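Local atomic coordinates of putative oxidoreductase with NAD(P)-binding Rossmann-fold domain (Clostridium difficile, PDB entry 3UUW), a protein that probably binds NAD(H) or NADP(H) in a Rossmann fold and transfers hydride to or from a substrate not firmly identified, as in related Gfo/Idh/MocA oxidoreductases. Residues S74-E77 with T78-E81; T102-Q105 with G106-L109; S162-I165 with D166-H170; P286-G290 with E291-K295. One frame throughout, in Å; residues are numbered along the deposited sequence.

Contact 1: residues S74-E77 with T78-E81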
loop_
_atom_site.group_PDB
_atom_site.type_symbol
_atom_site.label_atom_id
_atom_site.label_comp_id
_atom_site.label_asym_id
_atom_site.label_seq_id
_atom_site.Cartn_x
_atom_site.Cartn_y
_atom_site.Cartn_z
ATOM N N SER A 74 18.584 -22.251 -25.299
ATOM C CA SER A 74 17.754 -22.959 -26.292
ATOM C C SER A 74 16.550 -23.649 -25.656
ATOM O O SER A 74 16.408 -23.699 -24.437
ATOM C CB SER A 74 18.601 -23.984 -27.049
ATOM O OG SER A 74 18.994 -25.047 -26.204
ATOM N N SER A 75 15.672 -24.186 -26.496
ATOM C CA SER A 75 14.481 -24.852 -26.017
ATOM C C SER A 75 14.857 -26.062 -25.192
ATOM O O SER A 75 15.823 -26.751 -25.506
ATOM C CB SER A 75 13.618 -25.317 -27.183
ATOM O OG SER A 75 14.271 -26.333 -27.925
ATOM N N THR A 76 14.047 -26.345 -24.181
ATOM C CA THR A 76 14.303 -27.456 -23.276
ATOM C C THR A 76 14.600 -28.769 -23.990
ATOM O O THR A 76 15.489 -29.501 -23.596
ATOM C CB THR A 76 13.106 -27.680 -22.358
ATOM O OG1 THR A 76 12.875 -26.495 -21.598
ATOM C CG2 THR A 76 13.349 -28.853 -21.419
ATOM N N GLU A 77 13.864 -29.067 -25.056
ATOM C CA GLU A 77 14.048 -30.345 -25.746
ATOM C C GLU A 77 15.422 -30.504 -26.423
ATOM O O GLU A 77 15.852 -31.609 -26.651
ATOM C CB GLU A 77 12.930 -30.595 -26.763
ATOM C CG GLU A 77 12.967 -29.691 -27.982
ATOM C CD GLU A 77 11.849 -29.994 -28.970
ATOM O OE1 GLU A 77 11.396 -31.158 -29.028
ATOM O OE2 GLU A 77 11.428 -29.069 -29.702
ATOM N N THR A 78 16.092 -29.396 -26.726
ATOM C CA THR A 78 17.399 -29.445 -27.374
ATOM C C THR A 78 18.548 -29.469 -26.366
ATOM O O THR A 78 19.699 -29.662 -26.739
ATOM C CB THR A 78 17.608 -28.226 -28.316
ATOM O OG1 THR A 78 17.640 -27.016 -27.551
ATOM C CG2 THR A 78 16.502 -28.143 -29.345
ATOM N N HIS A 79 18.252 -29.262 -25.091
ATOM C CA HIS A 79 19.344 -29.201 -24.099
ATOM C C HIS A 79 20.238 -30.435 -24.088
ATOM O O HIS A 79 21.463 -30.313 -24.099
ATOM C CB HIS A 79 18.782 -29.029 -22.694
ATOM C CG HIS A 79 18.210 -27.676 -22.416
ATOM N ND1 HIS A 79 17.759 -27.320 -21.163
ATOM C CD2 HIS A 79 18.031 -26.586 -23.202
ATOM C CE1 HIS A 79 17.294 -26.083 -21.198
ATOM N NE2 HIS A 79 17.449 -25.613 -22.423
ATOM N N TYR A 80 19.640 -31.610 -24.007
ATOM C CA TYR A 80 20.392 -32.861 -23.855
ATOM C C TYR A 80 21.443 -33.056 -24.941
ATOM O O TYR A 80 22.610 -33.250 -24.639
ATOM C CB TYR A 80 19.435 -34.049 -23.753
ATOM C CG TYR A 80 20.078 -35.424 -23.691
ATOM C CD1 TYR A 80 20.890 -35.800 -22.617
ATOM C CD2 TYR A 80 19.848 -36.359 -24.690
ATOM C CE1 TYR A 80 21.456 -37.049 -22.550
ATOM C CE2 TYR A 80 20.414 -37.606 -24.641
ATOM C CZ TYR A 80 21.214 -37.955 -23.572
ATOM O OH TYR A 80 21.757 -39.200 -23.545
ATOM N N GLU A 81 21.044 -32.961 -26.205
ATOM C CA GLU A 81 21.995 -33.139 -27.288
ATOM C C GLU A 81 23.020 -32.015 -27.377
ATOM O O GLU A 81 24.183 -32.278 -27.653
ATOM C CB GLU A 81 21.301 -33.326 -28.641
ATOM C CG GLU A 81 20.508 -34.632 -28.741
ATOM C CD GLU A 81 21.350 -35.910 -28.540
ATOM O OE1 GLU A 81 22.603 -35.852 -28.623
ATOM O OE2 GLU A 81 20.745 -36.993 -28.319
HETATM O O HOH W 1 16.730 -32.074 -23.298
HETATM O O HOH W 2 18.209 -32.862 -27.112
#

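Contact 2: residues T102-Q105 with G106-L109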
loop_
_atom_site.group_PDB
_atom_site.type_symbol
_atom_site.label_atom_id
_atom_site.label_comp_id
_atom_site.label_asym_id
_atom_site.label_seq_id
_atom_site.Cartn_x
_atom_site.Cartn_y
_atom_site.Cartn_z
ATOM N N THR A 102 14.298 -34.824 -19.238
ATOM C CA THR A 102 14.076 -35.775 -18.155
ATOM C C THR A 102 15.199 -35.685 -17.123
ATOM O O THR A 102 16.289 -35.257 -17.428
ATOM C CB THR A 102 14.012 -37.248 -18.661
ATOM O OG1 THR A 102 15.321 -37.710 -19.021
ATOM C CG2 THR A 102 13.051 -37.406 -19.852
ATOM N N VAL A 103 14.905 -36.074 -15.891
ATOM C CA VAL A 103 15.931 -36.099 -14.841
ATOM C C VAL A 103 17.053 -37.091 -15.202
ATOM O O VAL A 103 18.222 -36.817 -14.985
ATOM C CB VAL A 103 15.321 -36.452 -13.493
ATOM C CG1 VAL A 103 16.417 -36.720 -12.464
ATOM C CG2 VAL A 103 14.391 -35.319 -13.024
ATOM N N SER A 104 16.672 -38.233 -15.774
ATOM C CA SER A 104 17.646 -39.252 -16.162
ATOM C C SER A 104 18.686 -38.662 -17.119
ATOM O O SER A 104 19.890 -38.848 -16.935
ATOM C CB SER A 104 16.921 -40.435 -16.799
ATOM O OG SER A 104 17.776 -41.535 -16.887
ATOM N N GLN A 105 18.220 -37.924 -18.129
ATOM C CA GLN A 105 19.136 -37.229 -19.038
ATOM C C GLN A 105 20.011 -36.248 -18.268
ATOM O O GLN A 105 21.219 -36.168 -18.498
ATOM C CB GLN A 105 18.355 -36.481 -20.111
ATOM C CG GLN A 105 17.773 -37.395 -21.166
ATOM C CD GLN A 105 16.829 -36.677 -22.080
ATOM O OE1 GLN A 105 16.523 -35.503 -21.886
ATOM N NE2 GLN A 105 16.337 -37.389 -23.072
ATOM N N GLY A 106 19.402 -35.477 -17.366
ATOM C CA GLY A 106 20.163 -34.575 -16.524
ATOM C C GLY A 106 21.275 -35.262 -15.722
ATOM O O GLY A 106 22.404 -34.767 -15.651
ATOM N N GLU A 107 20.965 -36.422 -15.137
ATOM C CA GLU A 107 21.960 -37.172 -14.364
ATOM C C GLU A 107 23.158 -37.583 -15.226
ATOM O O GLU A 107 24.299 -37.555 -14.762
ATOM C CB GLU A 107 21.311 -38.391 -13.723
ATOM C CG GLU A 107 20.346 -38.032 -12.582
ATOM C CD GLU A 107 19.527 -39.225 -12.065
ATOM O OE1 GLU A 107 19.174 -40.100 -12.860
ATOM O OE2 GLU A 107 19.209 -39.268 -10.861
ATOM N N GLU A 108 22.896 -37.929 -16.476
ATOM C CA GLU A 108 23.945 -38.324 -17.404
ATOM C C GLU A 108 24.853 -37.136 -17.725
ATOM O O GLU A 108 26.077 -37.265 -17.739
ATOM C CB GLU A 108 23.355 -38.889 -18.692
ATOM C CG GLU A 108 24.418 -39.382 -19.674
ATOM C CD GLU A 108 23.875 -39.703 -21.043
ATOM O OE1 GLU A 108 22.644 -39.869 -21.187
ATOM O OE2 GLU A 108 24.697 -39.817 -21.986
ATOM N N LEU A 109 24.243 -35.981 -17.965
ATOM C CA LEU A 109 24.990 -34.757 -18.261
ATOM C C LEU A 109 25.846 -34.325 -17.068
ATOM O O LEU A 109 26.971 -33.903 -17.244
ATOM C CB LEU A 109 24.075 -33.633 -18.692
ATOM C CG LEU A 109 23.252 -33.847 -19.975
ATOM C CD1 LEU A 109 22.221 -32.723 -20.129
ATOM C CD2 LEU A 109 24.190 -33.971 -21.203
#

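Contact 3: residues S162-I165 with D166-H170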
loop_
_atom_site.group_PDB
_atom_site.type_symbol
_atom_site.label_atom_id
_atom_site.label_comp_id
_atom_site.label_asym_id
_atom_site.label_seq_id
_atom_site.Cartn_x
_atom_site.Cartn_y
_atom_site.Cartn_z
ATOM N N SER A 162 4.376 -29.981 -19.203
ATOM C CA SER A 162 5.293 -28.989 -19.770
ATOM C C SER A 162 5.301 -27.717 -18.922
ATOM O O SER A 162 6.348 -27.181 -18.595
ATOM C CB SER A 162 4.883 -28.655 -21.201
ATOM O OG SER A 162 4.833 -29.832 -21.968
ATOM N N THR A 163 4.118 -27.244 -18.559
ATOM C CA THR A 163 3.999 -26.045 -17.725
ATOM C C THR A 163 4.612 -26.260 -16.329
ATOM O O THR A 163 5.282 -25.395 -15.791
ATOM C CB THR A 163 2.527 -25.615 -17.626
ATOM O OG1 THR A 163 1.976 -25.538 -18.949
ATOM C CG2 THR A 163 2.392 -24.270 -16.953
ATOM N N LEU A 164 4.416 -27.442 -15.749
ATOM C CA LEU A 164 5.009 -27.709 -14.453
ATOM C C LEU A 164 6.551 -27.626 -14.489
ATOM O O LEU A 164 7.145 -26.931 -13.693
ATOM C CB LEU A 164 4.567 -29.076 -13.934
ATOM C CG LEU A 164 3.101 -29.235 -13.530
ATOM C CD1 LEU A 164 2.848 -30.667 -13.059
ATOM C CD2 LEU A 164 2.671 -28.210 -12.452
ATOM N N ILE A 165 7.152 -28.314 -15.456
ATOM C CA ILE A 165 8.600 -28.381 -15.589
ATOM C C ILE A 165 9.228 -27.051 -15.994
ATOM O O ILE A 165 10.357 -26.748 -15.611
ATOM C CB ILE A 165 8.999 -29.459 -16.631
ATOM C CG1 ILE A 165 8.544 -30.843 -16.167
ATOM C CG2 ILE A 165 10.494 -29.477 -16.819
ATOM C CD1 ILE A 165 9.231 -31.298 -14.897
ATOM N N ASP A 166 8.469 -26.259 -16.742
ATOM C CA ASP A 166 8.925 -24.990 -17.311
ATOM C C ASP A 166 8.764 -23.806 -16.366
ATOM O O ASP A 166 9.606 -22.908 -16.354
ATOM C CB ASP A 166 8.133 -24.702 -18.590
ATOM C CG ASP A 166 8.683 -23.528 -19.375
ATOM O OD1 ASP A 166 9.912 -23.487 -19.623
ATOM O OD2 ASP A 166 7.873 -22.660 -19.774
ATOM N N ASP A 167 7.682 -23.793 -15.587
ATOM C CA ASP A 167 7.384 -22.640 -14.748
ATOM C C ASP A 167 7.163 -22.954 -13.275
ATOM O O ASP A 167 7.736 -22.288 -12.419
ATOM C CB ASP A 167 6.194 -21.881 -15.303
ATOM C CG ASP A 167 6.148 -20.430 -14.822
ATOM O OD1 ASP A 167 7.079 -19.983 -14.106
ATOM O OD2 ASP A 167 5.172 -19.730 -15.158
ATOM N N TYR A 168 6.361 -23.966 -12.957
ATOM C CA TYR A 168 6.154 -24.320 -11.551
ATOM C C TYR A 168 7.472 -24.737 -10.899
ATOM O O TYR A 168 7.620 -24.642 -9.680
ATOM C CB TYR A 168 5.154 -25.444 -11.417
ATOM C CG TYR A 168 4.631 -25.729 -10.025
ATOM C CD1 TYR A 168 4.084 -24.720 -9.223
ATOM C CD2 TYR A 168 4.584 -27.016 -9.554
ATOM C CE1 TYR A 168 3.552 -25.007 -7.949
ATOM C CE2 TYR A 168 4.063 -27.318 -8.266
ATOM C CZ TYR A 168 3.530 -26.312 -7.487
ATOM O OH TYR A 168 2.994 -26.633 -6.248
ATOM N N ILE A 169 8.428 -25.155 -11.720
ATOM C CA ILE A 169 9.739 -25.567 -11.228
ATOM C C ILE A 169 10.398 -24.431 -10.448
ATOM O O ILE A 169 11.147 -24.687 -9.497
ATOM C CB ILE A 169 10.660 -26.066 -12.383
ATOM C CG1 ILE A 169 11.876 -26.827 -11.836
ATOM C CG2 ILE A 169 11.102 -24.895 -13.279
ATOM C CD1 ILE A 169 12.664 -27.528 -12.937
ATOM N N HIS A 170 10.144 -23.187 -10.845
ATOM C CA HIS A 170 10.696 -22.049 -10.106
ATOM C C HIS A 170 10.161 -21.962 -8.686
ATOM O O HIS A 170 10.911 -21.642 -7.762
ATOM C CB HIS A 170 10.419 -20.722 -10.804
ATOM C CG HIS A 170 11.272 -20.480 -12.001
ATOM N ND1 HIS A 170 12.648 -20.398 -11.937
ATOM C CD2 HIS A 170 10.939 -20.252 -13.294
ATOM C CE1 HIS A 170 13.126 -20.154 -13.145
ATOM N NE2 HIS A 170 12.107 -20.052 -13.985
#

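Contact 4: residues P286-G290 with E291-K295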
loop_
_atom_site.group_PDB
_atom_site.type_symbol
_atom_site.label_atom_id
_atom_site.label_comp_id
_atom_site.label_asym_id
_atom_site.label_seq_id
_atom_site.Cartn_x
_atom_site.Cartn_y
_atom_site.Cartn_z
ATOM N N PRO A 286 29.745 -23.849 -8.606
ATOM C CA PRO A 286 28.629 -23.051 -8.026
ATOM C C PRO A 286 27.745 -23.923 -7.141
ATOM O O PRO A 286 27.767 -25.120 -7.327
ATOM C CB PRO A 286 27.861 -22.530 -9.252
ATOM C CG PRO A 286 28.450 -23.187 -10.447
ATOM C CD PRO A 286 29.715 -23.916 -10.074
ATOM N N ALA A 287 26.959 -23.356 -6.197
ATOM C CA ALA A 287 26.145 -24.219 -5.296
ATOM C C ALA A 287 25.094 -24.980 -6.089
ATOM O O ALA A 287 24.763 -26.137 -5.748
ATOM C CB ALA A 287 25.501 -23.430 -4.141
ATOM N N ILE A 288 24.616 -24.358 -7.177
ATOM C CA ILE A 288 23.750 -25.064 -8.120
ATOM C C ILE A 288 24.635 -25.998 -8.955
ATOM O O ILE A 288 25.119 -25.635 -10.032
ATOM C CB ILE A 288 22.933 -24.136 -9.024
ATOM C CG1 ILE A 288 22.096 -23.145 -8.184
ATOM C CG2 ILE A 288 21.948 -24.968 -9.898
ATOM C CD1 ILE A 288 21.449 -22.000 -8.996
ATOM N N ASN A 289 24.878 -27.179 -8.419
ATOM C CA ASN A 289 25.598 -28.223 -9.133
ATOM C C ASN A 289 25.062 -29.557 -8.681
ATOM O O ASN A 289 24.463 -29.658 -7.607
ATOM C CB ASN A 289 27.102 -28.161 -8.855
ATOM C CG ASN A 289 27.472 -28.745 -7.529
ATOM O OD1 ASN A 289 27.571 -29.969 -7.373
ATOM N ND2 ASN A 289 27.719 -27.878 -6.556
ATOM N N GLY A 290 25.256 -30.573 -9.507
ATOM C CA GLY A 290 24.852 -31.912 -9.137
ATOM C C GLY A 290 23.372 -32.008 -8.861
ATOM O O GLY A 290 22.562 -31.528 -9.642
ATOM N N GLU A 291 23.000 -32.654 -7.760
ATOM C CA GLU A 291 21.588 -32.863 -7.447
ATOM C C GLU A 291 20.823 -31.555 -7.332
ATOM O O GLU A 291 19.622 -31.510 -7.597
ATOM C CB GLU A 291 21.437 -33.688 -6.164
ATOM C CG GLU A 291 19.992 -33.995 -5.729
ATOM C CD GLU A 291 19.165 -34.774 -6.762
ATOM O OE1 GLU A 291 19.749 -35.444 -7.664
ATOM O OE2 GLU A 291 17.915 -34.743 -6.632
ATOM N N GLU A 292 21.512 -30.476 -6.988
ATOM C CA GLU A 292 20.850 -29.168 -6.915
ATOM C C GLU A 292 20.248 -28.756 -8.264
ATOM O O GLU A 292 19.239 -28.056 -8.306
ATOM C CB GLU A 292 21.808 -28.086 -6.404
ATOM C CG GLU A 292 22.183 -28.268 -4.950
ATOM C CD GLU A 292 20.978 -28.135 -4.026
ATOM O OE1 GLU A 292 20.104 -27.303 -4.310
ATOM O OE2 GLU A 292 20.907 -28.868 -3.013
ATOM N N CYS A 293 20.844 -29.211 -9.364
ATOM C CA CYS A 293 20.359 -28.875 -10.705
ATOM C C CYS A 293 19.037 -29.557 -11.055
ATOM O O CYS A 293 18.331 -29.096 -11.945
ATOM C CB CYS A 293 21.379 -29.299 -11.792
ATOM S SG CYS A 293 22.909 -28.343 -11.795
ATOM N N ILE A 294 18.728 -30.664 -10.370
ATOM C CA ILE A 294 17.628 -31.535 -10.779
ATOM C C ILE A 294 16.679 -31.930 -9.662
ATOM O O ILE A 294 15.715 -32.617 -9.919
ATOM C CB ILE A 294 18.189 -32.839 -11.454
ATOM C CG1 ILE A 294 19.250 -33.521 -10.566
ATOM C CG2 ILE A 294 18.783 -32.493 -12.795
ATOM C CD1 ILE A 294 19.740 -34.893 -11.112
ATOM N N LYS A 295 16.922 -31.471 -8.431
ATOM C CA LYS A 295 16.085 -31.938 -7.328
ATOM C C LYS A 295 14.637 -31.455 -7.427
ATOM O O LYS A 295 13.727 -32.211 -7.115
ATOM C CB LYS A 295 16.692 -31.632 -5.970
ATOM C CG LYS A 295 16.826 -30.248 -5.565
ATOM C CD LYS A 295 17.269 -30.304 -4.066
ATOM C CE LYS A 295 17.411 -28.986 -3.437
ATOM N NZ LYS A 295 17.976 -29.167 -2.055
#

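Contact 1: residues S74-E77 with T78-E81
T78 and H79 reach back onto S74, S75 and T76, in the loop that leads from strand 69-72 into helix 79-88. A chi1 of 65° sets T78 OG1 between its own backbone N and carbonyl carbon, where hydroxyl and amide can share one acceptor: OG1 donates to S75 O at 2.7 Å, in the carbonyl plane and on a lone pair, while T78 N reaches the same S75 O from above that plane at 2.9 Å. T78 OG1 also accepts from S74 OG at 2.7 Å. Threonine suits this place because its hydroxyl both donates and accepts; its methyl, CG2, lies beside S75 OG. The imidazole of H79 donates through NE2 to S74 O at 3.0 Å, in a bond bent to 141°, and T76 CA sits over one ring face, 3.7 Å from the centroid. Two waters bridge T76 O to Y80 N and E77 O to E81 N, in i to i+4 positions; T76 O is also met directly by H79 N at 3.2 Å. The second ring nitrogen of H79, ND1, bonds L99 O. Since both ring partners are carbonyl oxygens, which can only accept, the imidazole probably carries protons on both nitrogens.

Contact 2: residues T102-Q105 with G106-L109
V103 and E107 lie one turn apart on helix 103-116, and their side chains pass at a slant on the face that meets the segment before helix 295-305. The E107 side chain starts at CB, which rests 3.5 Å from S104 O. With CG anti to the carbonyl carbon (chi1 -70°), the chain leans back toward the preceding turn, and CG comes 3.4 Å from V103 O; I294 also packs against this methylene. Extended beyond CG, the chain runs on past the valine: CG and the carboxylate carbon CD both border the V103 CG1 methyl, CD at 4.0 Å. At the tip the two oxygens part: OE1 lies 3.7 Å from S104 CA, whereas OE2 forms a salt bridge with R298. Glutamate fits here by joining a hydrocarbon stem for the valine to a charge for the arginine. Beneath, the backbone is regular, with E107 N donating to V103 O at 2.8 Å. G106 is buried and adds no bulk to this turn. T102 caps the helix, its OG1 accepting from Q105 N at 3.0 Å in a nearly straight bond of 166°, as a threonine at the N-cap can. The arrangement is that of a capped helix start in a Rossmann-type beta-alpha-beta unit, here strand 92-95, helix 103-116 and strand 120-122.

Contact 3: residues S162-I165 with D166-H170
Helix 160-179 widens into a pi-type turn at D166-Y168, where T163 O takes a bond from D167 N at 2.9 Å and a weak one from Y168 N at 3.4 Å, and L164 O takes a weak one from I169 N. This bulged helix belongs to the C-terminal domain, whose strands 198-206 and 211-217 it covers. L164 and Y168 run alongside each other in the same direction into that interface, a leucine to fill space and a tyrosine to add a polar end: Y168 OH is hydrogen-bonded to T214 and H203. With CG anti to the backbone N (chi1 -168°), the Y168 ring swings out beside the leucine, and Y168 CB rests 3.4 Å from L164 O. The widened turn leaves I165 O buried without a polar partner; I169 CG2 lies 3.1 Å from I165 O in the conformer given. Both aspartates are paired: D166 forms a salt bridge with K97, and D167 with both R218 and K149. K97, followed by P98, and the pair D166 and H170, four residues apart, resemble the lysine and the Asp-His residues of active sites in the Gfo/Idh/MocA family; a catalytic role here is only inferred. Within the apolar pair the touch is made by one branch: L164 CD2 meets the Y168 ring obliquely, 3.7 Å from Y168 CD2.

Contact 4: residues P286-G290 with E291-K295
N289 and E292 meet at a turn, and each ends in a flat group. The N289 amide is met in its plane, donating through ND2 to P286 O at 2.9 Å in a bond that also lies in the carbonyl plane; the E292 carboxylate receives K295 NZ on the syn side of OE2 at 3.1 Å, tilted 21° from its plane. The other carboxylate oxygen, OE1, pairs with R127, so one glutamate joins two positive charges. An inverse gamma turn centred on I288 opens the segment, and two successive i to i+3 bonds, as in a 3-10-type turn, then wind the chain toward helix 295-305. In these, E292 N donates to N289 O at 3.1 Å and C293 N to G290 O at 2.9 Å, both donors standing above the carbonyl planes. G290 has a positive phi of 60°, a backbone shape that favours glycine. With E292 CG anti to the carbonyl carbon (chi1 -69°), CB rests on N289 O at 3.3 Å and CG on A287 O at 3.4 Å; the bend at chi2 then turns the carboxylate away to its partners. E291 sends its own charge to R298. The inner side is apolar: I288 packs on M121 and I272, and C293 on V122, next to strand 120-122, at the edge of the parallel sheet within this chain. A small thiol suits this apolar corner, with C293 SG 3.8 Å from N289 CA and 4.0 Å from I288 CG2.

Overall arrangement
Contact 1 lies at the surface, whereas contacts 2, 3 and 4 are partly buried. Contacts 1 and 2 both belong to the Rossmann domain and touch directly, through a probable hydrogen bond from Y80 OH to E108 OE1 and the packing of Y80 on Q105. Contact 2 also meets contact 4, where I294 packs on V103; R298 pairs with glutamates of both. Contact 3 touches none of the others, its nearest atoms about 5 Å from contact 1, but reaches the Rossmann part through D166 and K97. The chemistry follows position: hydroxyls, imidazole and waters in contact 1, a capped regular helix in contact 2, a widened helix with apolar packing in contact 3, and turns with charged ends in contact 4.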